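Local coordinates for Lmo2812 protein (Listeria monocytogenes EGD-e, PDB 5ZQA) that probably acts as a serine-type D-Ala-D-Ala carboxypeptidase on cell-wall peptidoglycan, as a penicillin-binding protein of the S11 peptidase family, at residues S34-A39 and V252-T257; D88-D93 and A126-G131; S154-V159 and A171-K176; D177-S182 and R247-V252. All blocks are in the same frame, centred on the assembly; numbering follows the deposited sequence.

Contacts 1 and 4 share V252 on strand 246-255 of the antiparallel sheet, and contacts 3 and 4 share helix 175-188, which packs on that sheet. The three touch: A39 O lies 2.8 Å from I251 N between contacts 1 and 4, T156 OG1 lies 2.7 Å from D177 OD2 between contacts 3 and 4, and T175 packs on A39 and L253. Contact 2 stands apart, its centre about 28 Å from that of contact 1 on the other side of the chain's centre. Both regions lie near the predicted active site without touching it: the side chain of A126 is about 7 Å from that of K65, and that of L253 about 10 Å from that of S62.

Contact 1 (S34-A39 and V252-T257)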
# COMPACT_ATOMS: atom_id res chain seq x y z
N SER A 34 7.56 -15.83 9.01
CA SER A 34 8.74 -15.54 8.19
C SER A 34 9.14 -14.09 8.34
O SER A 34 10.32 -13.76 8.40
CB SER A 34 8.48 -15.86 6.72
OG SER A 34 9.60 -15.47 5.95
N ALA A 35 8.13 -13.23 8.40
CA ALA A 35 8.34 -11.79 8.51
C ALA A 35 9.29 -11.42 9.63
O ALA A 35 9.20 -11.98 10.72
CB ALA A 35 7.01 -11.10 8.73
N ASN A 36 10.17 -10.47 9.37
CA ASN A 36 11.04 -9.97 10.43
C ASN A 36 10.36 -8.92 11.31
O ASN A 36 10.77 -8.72 12.45
CB ASN A 36 12.33 -9.45 9.82
CG ASN A 36 13.23 -10.60 9.37
OD1 ASN A 36 13.46 -11.54 10.14
ND2 ASN A 36 13.71 -10.54 8.13
N ALA A 37 9.32 -8.27 10.79
CA ALA A 37 8.46 -7.42 11.62
C ALA A 37 7.02 -7.69 11.23
O ALA A 37 6.71 -7.80 10.04
CB ALA A 37 8.79 -5.95 11.44
N ALA A 38 6.15 -7.82 12.22
CA ALA A 38 4.76 -8.14 11.92
C ALA A 38 3.85 -7.71 13.05
O ALA A 38 4.27 -7.62 14.20
CB ALA A 38 4.60 -9.61 11.66
N ALA A 39 2.59 -7.48 12.71
CA ALA A 39 1.61 -7.09 13.72
C ALA A 39 0.21 -7.22 13.17
O ALA A 39 -0.00 -7.26 11.95
CB ALA A 39 1.87 -5.65 14.20
N VAL A 252 2.86 -7.21 7.51
CA VAL A 252 3.96 -8.16 7.33
C VAL A 252 5.09 -7.48 6.57
O VAL A 252 4.87 -6.99 5.47
CB VAL A 252 3.50 -9.42 6.56
CG1 VAL A 252 4.69 -10.21 6.02
CG2 VAL A 252 2.62 -10.29 7.46
N LEU A 253 6.27 -7.42 7.18
CA LEU A 253 7.45 -6.82 6.55
C LEU A 253 8.60 -7.80 6.51
O LEU A 253 8.91 -8.45 7.51
CB LEU A 253 7.87 -5.55 7.32
CG LEU A 253 6.79 -4.49 7.47
CD1 LEU A 253 7.23 -3.42 8.47
CD2 LEU A 253 6.47 -3.87 6.12
N ASP A 254 9.23 -7.91 5.34
CA ASP A 254 10.43 -8.72 5.12
C ASP A 254 10.20 -10.21 5.38
O ASP A 254 10.97 -10.86 6.11
CB ASP A 254 11.59 -8.21 6.00
CG ASP A 254 12.95 -8.75 5.55
OD1 ASP A 254 13.10 -9.12 4.36
OD2 ASP A 254 13.88 -8.80 6.39
N ALA A 255 9.15 -10.77 4.78
CA ALA A 255 9.03 -12.22 4.71
C ALA A 255 9.93 -12.73 3.58
O ALA A 255 10.35 -11.97 2.71
CB ALA A 255 7.58 -12.64 4.50
N GLY A 256 10.24 -14.03 3.59
CA GLY A 256 11.27 -14.56 2.70
C GLY A 256 10.88 -14.87 1.27
O GLY A 256 11.74 -14.91 0.39
N THR A 257 9.60 -15.14 1.05
CA THR A 257 9.06 -15.40 -0.29
C THR A 257 7.69 -14.74 -0.42
O THR A 257 7.10 -14.33 0.57
CB THR A 257 8.89 -16.90 -0.59
OG1 THR A 257 7.87 -17.44 0.27
CG2 THR A 257 10.19 -17.65 -0.39
O HOH W 1 12.39 -13.50 6.37
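N36 and D254 meet at a slant, the amide and carboxylate planes turned 54° apart. ND2 of N36 is the atom that faces D254 OD2; it points there as a hydrogen-bond donor, but the modelled 2.5 Å between them is doubtfully short. A chi1 of -164° carries the D254 carboxylate over to N36, from a residue of left-handed backbone conformation where the strand turns a corner. A magnesium ion lies about 4 Å from the D254 side chain, too far for direct coordination. Before that corner the strands pair antiparallel with a classic beta bulge: N36 and A37 both face L253, whose carbonyl receives weak bonds from the two backbone N-H groups, while L253 N gives a firmer one to A37 O at 2.9 Å. The alanines meet the larger strand residues: A35 CB is 3.7 Å from V252 CG1 and, on the other face, A37 CB is 4.2 Å from L253 CD1. Beyond the corner S34 takes over. Its OG, swung away from its own N and toward A255 and G256 by a chi1 of 175°, accepts the G256 N-H at 2.8 Å. Behind S34 and A35, their backbone N-H groups are held by the D264 carboxylate of helix 258-272.

Contact 2 (D88-D93 and A126-G131); sequences DLVRLD and AAETLG
A126 meets L89 through its backbone: the leucine's CD2 lies 3.6 Å from A126 N, and its approach to the alanine methyl is looser at 4.3 Å. L89 CB does not aim at the helix, yet the end of its side chain turns in and lies across T129 at about a right angle. One residue past A127, E128 offers its aliphatic stem. V90 CG2 presses on E128 CB at 3.5 Å, and L92 CD2 comes up to E128 CG. The glutamate chain bends at chi2 (-63°) and carries its carboxylate away from the 88-93 segment, where OE1 is hydrogen-bonded to S162 OG. T129 then provides the polar link. Its OG1 accepts the backbone N-H of V90 at 3.0 Å, and it also bonds to D125 O one helical turn earlier, which fixes the rotation of the hydroxyl. With chi1 at -61° the OG1 branch faces V90, and CG2, the other branch, packs on the carbonyl of D88, 3.4 Å from D88 O. V90 CG1 slides past T129 in the opposite direction and touches the same hydroxyl at 3.5 Å. The main chain of 88-93 is thus held on one side of helix 124-135. That helix starts two residues after S122, a predicted active-site residue that with N124 fits the SxN motif of penicillin-binding proteins; the A126 and S122 side chains are about 9 Å apart. Helix 111-120 contributes L114 to the packing against L89, A126 and T129, while L100 and Y101 of helix 100-104 touch L89 and R107 is backbone-bonded to it.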
# COMPACT_ATOMS: atom_id res chain seq x y z
N ASP A 88 0.57 11.45 -18.78
CA ASP A 88 1.57 10.67 -19.48
C ASP A 88 2.49 9.98 -18.49
O ASP A 88 3.07 10.64 -17.62
CB ASP A 88 2.39 11.55 -20.41
CG ASP A 88 1.54 12.23 -21.45
OD1 ASP A 88 0.80 11.53 -22.16
OD2 ASP A 88 1.58 13.48 -21.55
N LEU A 89 2.62 8.66 -18.63
CA LEU A 89 3.46 7.88 -17.74
C LEU A 89 4.90 8.37 -17.76
O LEU A 89 5.48 8.56 -18.84
CB LEU A 89 3.44 6.40 -18.11
CG LEU A 89 2.17 5.66 -17.69
CD1 LEU A 89 2.14 4.28 -18.32
CD2 LEU A 89 2.12 5.61 -16.15
N VAL A 90 5.46 8.58 -16.58
CA VAL A 90 6.86 8.97 -16.47
C VAL A 90 7.72 7.77 -16.84
O VAL A 90 7.33 6.61 -16.66
CB VAL A 90 7.22 9.48 -15.05
CG1 VAL A 90 6.22 10.51 -14.56
CG2 VAL A 90 7.30 8.32 -14.09
N ARG A 91 8.90 8.03 -17.39
CA ARG A 91 9.84 6.96 -17.69
C ARG A 91 10.65 6.64 -16.45
O ARG A 91 11.15 7.55 -15.78
CB ARG A 91 10.77 7.35 -18.85
CG ARG A 91 10.09 7.32 -20.20
CD ARG A 91 11.01 7.82 -21.30
NE ARG A 91 10.42 7.61 -22.62
CZ ARG A 91 9.50 8.41 -23.15
NH1 ARG A 91 9.06 9.46 -22.48
NH2 ARG A 91 9.01 8.14 -24.36
N LEU A 92 10.77 5.36 -16.13
CA LEU A 92 11.56 4.93 -14.98
C LEU A 92 12.98 4.62 -15.42
O LEU A 92 13.18 4.05 -16.49
CB LEU A 92 10.93 3.71 -14.33
CG LEU A 92 9.46 3.82 -13.89
CD1 LEU A 92 8.94 2.43 -13.56
CD2 LEU A 92 9.32 4.75 -12.69
N ASP A 93 13.97 4.99 -14.61
CA ASP A 93 15.34 4.64 -14.96
C ASP A 93 15.74 3.29 -14.36
O ASP A 93 16.79 2.75 -14.69
CB ASP A 93 16.31 5.74 -14.53
CG ASP A 93 16.12 6.17 -13.09
OD1 ASP A 93 15.54 5.40 -12.30
OD2 ASP A 93 16.54 7.30 -12.76
N ALA A 126 2.95 4.59 -12.75
CA ALA A 126 1.64 5.19 -12.49
C ALA A 126 1.68 6.05 -11.23
O ALA A 126 1.18 7.19 -11.21
CB ALA A 126 0.58 4.11 -12.37
N ALA A 127 2.30 5.53 -10.18
CA ALA A 127 2.44 6.28 -8.93
C ALA A 127 3.22 7.57 -9.12
O ALA A 127 2.83 8.62 -8.62
CB ALA A 127 3.10 5.40 -7.87
N GLU A 128 4.35 7.50 -9.83
CA GLU A 128 5.19 8.67 -10.02
C GLU A 128 4.46 9.74 -10.83
O GLU A 128 4.60 10.94 -10.57
CB GLU A 128 6.50 8.30 -10.73
CG GLU A 128 7.45 7.46 -9.87
CD GLU A 128 7.93 8.19 -8.63
OE1 GLU A 128 8.13 7.53 -7.58
OE2 GLU A 128 8.13 9.43 -8.70
N THR A 129 3.67 9.29 -11.79
CA THR A 129 2.91 10.18 -12.67
C THR A 129 1.85 10.94 -11.86
O THR A 129 1.67 12.15 -12.02
CB THR A 129 2.24 9.40 -13.81
OG1 THR A 129 3.24 8.75 -14.60
CG2 THR A 129 1.43 10.32 -14.71
N LEU A 130 1.16 10.22 -10.98
CA LEU A 130 0.18 10.85 -10.10
C LEU A 130 0.82 11.86 -9.14
O LEU A 130 0.29 12.96 -8.96
CB LEU A 130 -0.57 9.78 -9.31
CG LEU A 130 -1.49 8.87 -10.13
CD1 LEU A 130 -1.92 7.65 -9.33
CD2 LEU A 130 -2.70 9.64 -10.63
N GLY A 131 1.94 11.49 -8.53
CA GLY A 131 2.63 12.41 -7.64
C GLY A 131 3.07 13.68 -8.37
O GLY A 131 2.94 14.78 -7.83

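Contact 3 (S154-V159 and A171-K176)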
# COMPACT_ATOMS: atom_id res chain seq x y z
N SER A 154 7.97 9.99 13.95
CA SER A 154 9.18 10.45 13.30
C SER A 154 10.00 9.31 12.69
O SER A 154 11.01 9.56 12.02
CB SER A 154 10.05 11.22 14.28
OG SER A 154 10.49 10.37 15.32
N LYS A 155 9.57 8.06 12.89
CA LYS A 155 10.29 6.95 12.30
C LYS A 155 9.92 6.71 10.84
O LYS A 155 10.59 5.94 10.14
CB LYS A 155 10.06 5.67 13.10
CG LYS A 155 10.72 5.71 14.45
CD LYS A 155 10.48 4.43 15.23
CE LYS A 155 11.15 4.51 16.60
NZ LYS A 155 11.02 3.24 17.36
N THR A 156 8.84 7.34 10.38
CA THR A 156 8.42 7.21 8.98
C THR A 156 8.99 8.32 8.10
O THR A 156 8.91 9.48 8.45
CB THR A 156 6.89 7.24 8.86
OG1 THR A 156 6.36 6.07 9.49
CG2 THR A 156 6.44 7.25 7.38
N THR A 157 9.58 7.93 6.97
CA THR A 157 9.94 8.89 5.91
C THR A 157 9.67 8.29 4.54
O THR A 157 10.10 7.17 4.23
CB THR A 157 11.42 9.34 5.97
OG1 THR A 157 12.26 8.20 6.10
CG2 THR A 157 11.67 10.27 7.14
N PHE A 158 8.93 9.03 3.73
CA PHE A 158 8.68 8.70 2.33
C PHE A 158 9.69 9.42 1.45
O PHE A 158 10.09 10.54 1.75
CB PHE A 158 7.26 9.09 1.92
CG PHE A 158 6.19 8.39 2.71
CD1 PHE A 158 5.88 7.06 2.46
CD2 PHE A 158 5.49 9.06 3.71
CE1 PHE A 158 4.90 6.40 3.18
CE2 PHE A 158 4.51 8.40 4.44
CZ PHE A 158 4.21 7.07 4.17
N VAL A 159 10.10 8.77 0.36
CA VAL A 159 11.11 9.36 -0.52
C VAL A 159 10.61 9.56 -1.95
O VAL A 159 11.25 10.27 -2.74
CB VAL A 159 12.41 8.49 -0.55
CG1 VAL A 159 13.01 8.36 0.85
CG2 VAL A 159 12.16 7.11 -1.15
N ALA A 171 12.31 4.58 1.40
CA ALA A 171 11.11 4.78 2.19
C ALA A 171 11.11 3.81 3.37
O ALA A 171 11.32 2.61 3.17
CB ALA A 171 9.88 4.57 1.35
N VAL A 172 10.89 4.33 4.57
CA VAL A 172 10.89 3.47 5.76
C VAL A 172 9.74 3.82 6.69
O VAL A 172 9.22 4.95 6.68
CB VAL A 172 12.22 3.57 6.57
CG1 VAL A 172 13.41 3.05 5.74
CG2 VAL A 172 12.47 4.98 7.06
N SER A 173 9.36 2.85 7.52
CA SER A 173 8.30 3.06 8.50
C SER A 173 8.37 1.93 9.54
O SER A 173 9.35 1.19 9.59
CB SER A 173 6.93 3.11 7.81
OG SER A 173 5.91 3.57 8.68
N THR A 174 7.33 1.82 10.37
CA THR A 174 7.21 0.76 11.38
C THR A 174 5.84 0.12 11.24
O THR A 174 4.96 0.73 10.63
CB THR A 174 7.33 1.30 12.80
OG1 THR A 174 6.24 2.20 13.06
CG2 THR A 174 8.65 2.06 12.99
N THR A 175 5.62 -1.06 11.82
CA THR A 175 4.28 -1.62 11.74
C THR A 175 3.26 -0.71 12.41
O THR A 175 2.12 -0.61 11.96
CB THR A 175 4.13 -3.03 12.37
OG1 THR A 175 4.25 -2.95 13.79
CG2 THR A 175 5.15 -3.99 11.79
N LYS A 176 3.67 -0.04 13.49
CA LYS A 176 2.78 0.87 14.18
C LYS A 176 2.35 2.03 13.27
O LYS A 176 1.17 2.37 13.19
CB LYS A 176 3.43 1.39 15.47
CG LYS A 176 3.54 0.35 16.57
CD LYS A 176 4.12 0.97 17.83
CE LYS A 176 3.95 0.04 19.02
NZ LYS A 176 2.52 -0.28 19.29
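T157 and V172 form a single antiparallel bridge, a hydrogen-bonded pair with V172 N bonded to T157 O and T157 N to V172 O, both at 3.0 Å. The two side chains lie side by side and point the same way, T157 OG1 coming 3.4 Å from V172 CG2. CA-H...O contacts flank the bridge, T156 CA to V172 O and A171 CA to T157 O. On one flank S173 OG donates to T156 OG1 at 2.7 Å; it gets there because the serine holds OG anti to its own N (chi1 -168°). On the other flank V159 CG2 rests on A171 N at 3.6 Å. K155 crosses T174 at about a right angle, with its CD 3.7 Å from T174 CG2, while its extended chain carries NZ on to D55 O. A second shell of bonds ties these groups to the fold. T156 OG1 is also bonded to the carboxylate of D177, so that a buried chain of polar groups runs from S173 through T156 into helix 175-188. T174 is the N-cap of that helix, its OG1 bonded to D177 N, and the same aspartate thus ties both segments to the helix start. F158, turned away from 171-176, puts its ring among M143 and A147 of helix 139-150 and L181 of helix 175-188. Beyond the bridge, strand 172-173 pairs with strand 58-59, which runs on toward the predicted nucleophile S62 and helix 65-77, whose first residue is K65 of the SxxK pattern.

Contact 4 (D177-S182 and R247-V252); sequences DLFLLS and RVISIV
Helix 177-182 runs over strand 247-252 at 137° between their chain directions, with the axes 8.8 Å apart at closest approach. I249 projects toward the helix and is met from two sides: its CB touches F179 CD1 at the edge of the ring, in the ring plane, 3.9 Å away, and its CD1 lies the same 3.9 Å from S182 CB. F179 points its ring at the strand because CG is anti to the backbone N (chi1 165°), and the ring stacks with Y41 of strand 37-42. Next along the strand, I251 CG2 meets L178 CD1 at a slant, and I251 CD1 bends back to the base of L178, 4.0 Å from its CB. S182 meets I249 with its CB and backbone; OG turns back to donate to L178 O at 2.9 Å, spending its proton within the helix. L178 O also takes S182 N, and the two donors grip it from opposite faces of its plane. The side chain of S182 is about 7 Å from that of K226, predicted to bind substrate. With helix 258-272 on V248 and S250 at the other face, this is the helix-sheet-helix sandwich of penicillin-binding proteins.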
# COMPACT_ATOMS: atom_id res chain seq x y z
N ASP A 177 3.31 2.65 12.58
CA ASP A 177 2.97 3.76 11.69
C ASP A 177 2.17 3.29 10.47
O ASP A 177 1.26 3.99 10.00
CB ASP A 177 4.24 4.47 11.24
CG ASP A 177 4.71 5.51 12.24
OD1 ASP A 177 3.94 5.95 13.11
OD2 ASP A 177 5.88 5.92 12.11
N LEU A 178 2.50 2.11 9.95
CA LEU A 178 1.77 1.58 8.80
C LEU A 178 0.31 1.26 9.17
O LEU A 178 -0.59 1.45 8.36
CB LEU A 178 2.49 0.35 8.23
CG LEU A 178 3.81 0.67 7.54
CD1 LEU A 178 4.55 -0.62 7.26
CD2 LEU A 178 3.59 1.47 6.25
N PHE A 179 0.08 0.78 10.40
CA PHE A 179 -1.29 0.61 10.87
C PHE A 179 -2.05 1.93 10.86
O PHE A 179 -3.19 1.98 10.41
CB PHE A 179 -1.30 0.01 12.29
CG PHE A 179 -2.64 0.12 12.97
CD1 PHE A 179 -3.77 -0.44 12.41
CD2 PHE A 179 -2.75 0.80 14.17
CE1 PHE A 179 -5.01 -0.33 13.02
CE2 PHE A 179 -4.00 0.92 14.80
CZ PHE A 179 -5.12 0.34 14.22
N LEU A 180 -1.42 2.99 11.35
CA LEU A 180 -2.06 4.30 11.41
C LEU A 180 -2.38 4.81 10.01
O LEU A 180 -3.48 5.30 9.77
CB LEU A 180 -1.16 5.30 12.14
CG LEU A 180 -1.74 6.70 12.32
CD1 LEU A 180 -3.17 6.65 12.88
CD2 LEU A 180 -0.85 7.50 13.23
N LEU A 181 -1.42 4.71 9.09
CA LEU A 181 -1.66 5.15 7.73
C LEU A 181 -2.81 4.38 7.09
O LEU A 181 -3.70 4.97 6.47
CB LEU A 181 -0.40 5.00 6.89
CG LEU A 181 -0.56 5.25 5.39
CD1 LEU A 181 -1.12 6.63 5.11
CD2 LEU A 181 0.77 5.01 4.69
N SER A 182 -2.79 3.07 7.24
CA SER A 182 -3.80 2.22 6.63
C SER A 182 -5.18 2.48 7.23
O SER A 182 -6.17 2.53 6.51
CB SER A 182 -3.41 0.74 6.79
OG SER A 182 -2.17 0.48 6.14
N ARG A 247 -13.10 -4.62 12.20
CA ARG A 247 -12.06 -4.64 11.18
C ARG A 247 -10.68 -4.75 11.81
O ARG A 247 -10.41 -4.15 12.85
CB ARG A 247 -12.14 -3.38 10.31
CG ARG A 247 -11.02 -3.31 9.25
CD ARG A 247 -11.21 -2.17 8.23
NE ARG A 247 -12.39 -2.39 7.39
CZ ARG A 247 -12.41 -3.19 6.32
NH1 ARG A 247 -11.33 -3.85 5.95
NH2 ARG A 247 -13.54 -3.34 5.62
N VAL A 248 -9.82 -5.55 11.19
CA VAL A 248 -8.44 -5.64 11.64
C VAL A 248 -7.53 -5.28 10.48
O VAL A 248 -7.93 -5.36 9.31
CB VAL A 248 -8.07 -7.03 12.20
CG1 VAL A 248 -9.00 -7.39 13.38
CG2 VAL A 248 -8.13 -8.09 11.11
N ILE A 249 -6.33 -4.83 10.82
CA ILE A 249 -5.30 -4.55 9.84
C ILE A 249 -4.05 -5.31 10.23
O ILE A 249 -3.58 -5.21 11.37
CB ILE A 249 -5.01 -3.05 9.73
CG1 ILE A 249 -6.24 -2.32 9.18
CG2 ILE A 249 -3.80 -2.80 8.82
CD1 ILE A 249 -6.09 -0.81 9.17
N SER A 250 -3.52 -6.10 9.30
CA SER A 250 -2.30 -6.86 9.54
C SER A 250 -1.14 -6.26 8.76
O SER A 250 -1.33 -5.77 7.65
CB SER A 250 -2.50 -8.33 9.16
OG SER A 250 -2.76 -8.45 7.77
N ILE A 251 0.05 -6.30 9.35
CA ILE A 251 1.26 -5.81 8.69
C ILE A 251 2.32 -6.91 8.69
O ILE A 251 2.64 -7.46 9.75
CB ILE A 251 1.86 -4.59 9.41
CG1 ILE A 251 0.79 -3.56 9.79
CG2 ILE A 251 2.98 -4.00 8.56
CD1 ILE A 251 0.21 -2.90 8.64
N VAL A 252 2.86 -7.21 7.51
CA VAL A 252 3.96 -8.16 7.33
C VAL A 252 5.09 -7.48 6.57
O VAL A 252 4.87 -6.99 5.47
CB VAL A 252 3.50 -9.42 6.56
CG1 VAL A 252 4.69 -10.21 6.02
CG2 VAL A 252 2.62 -10.29 7.46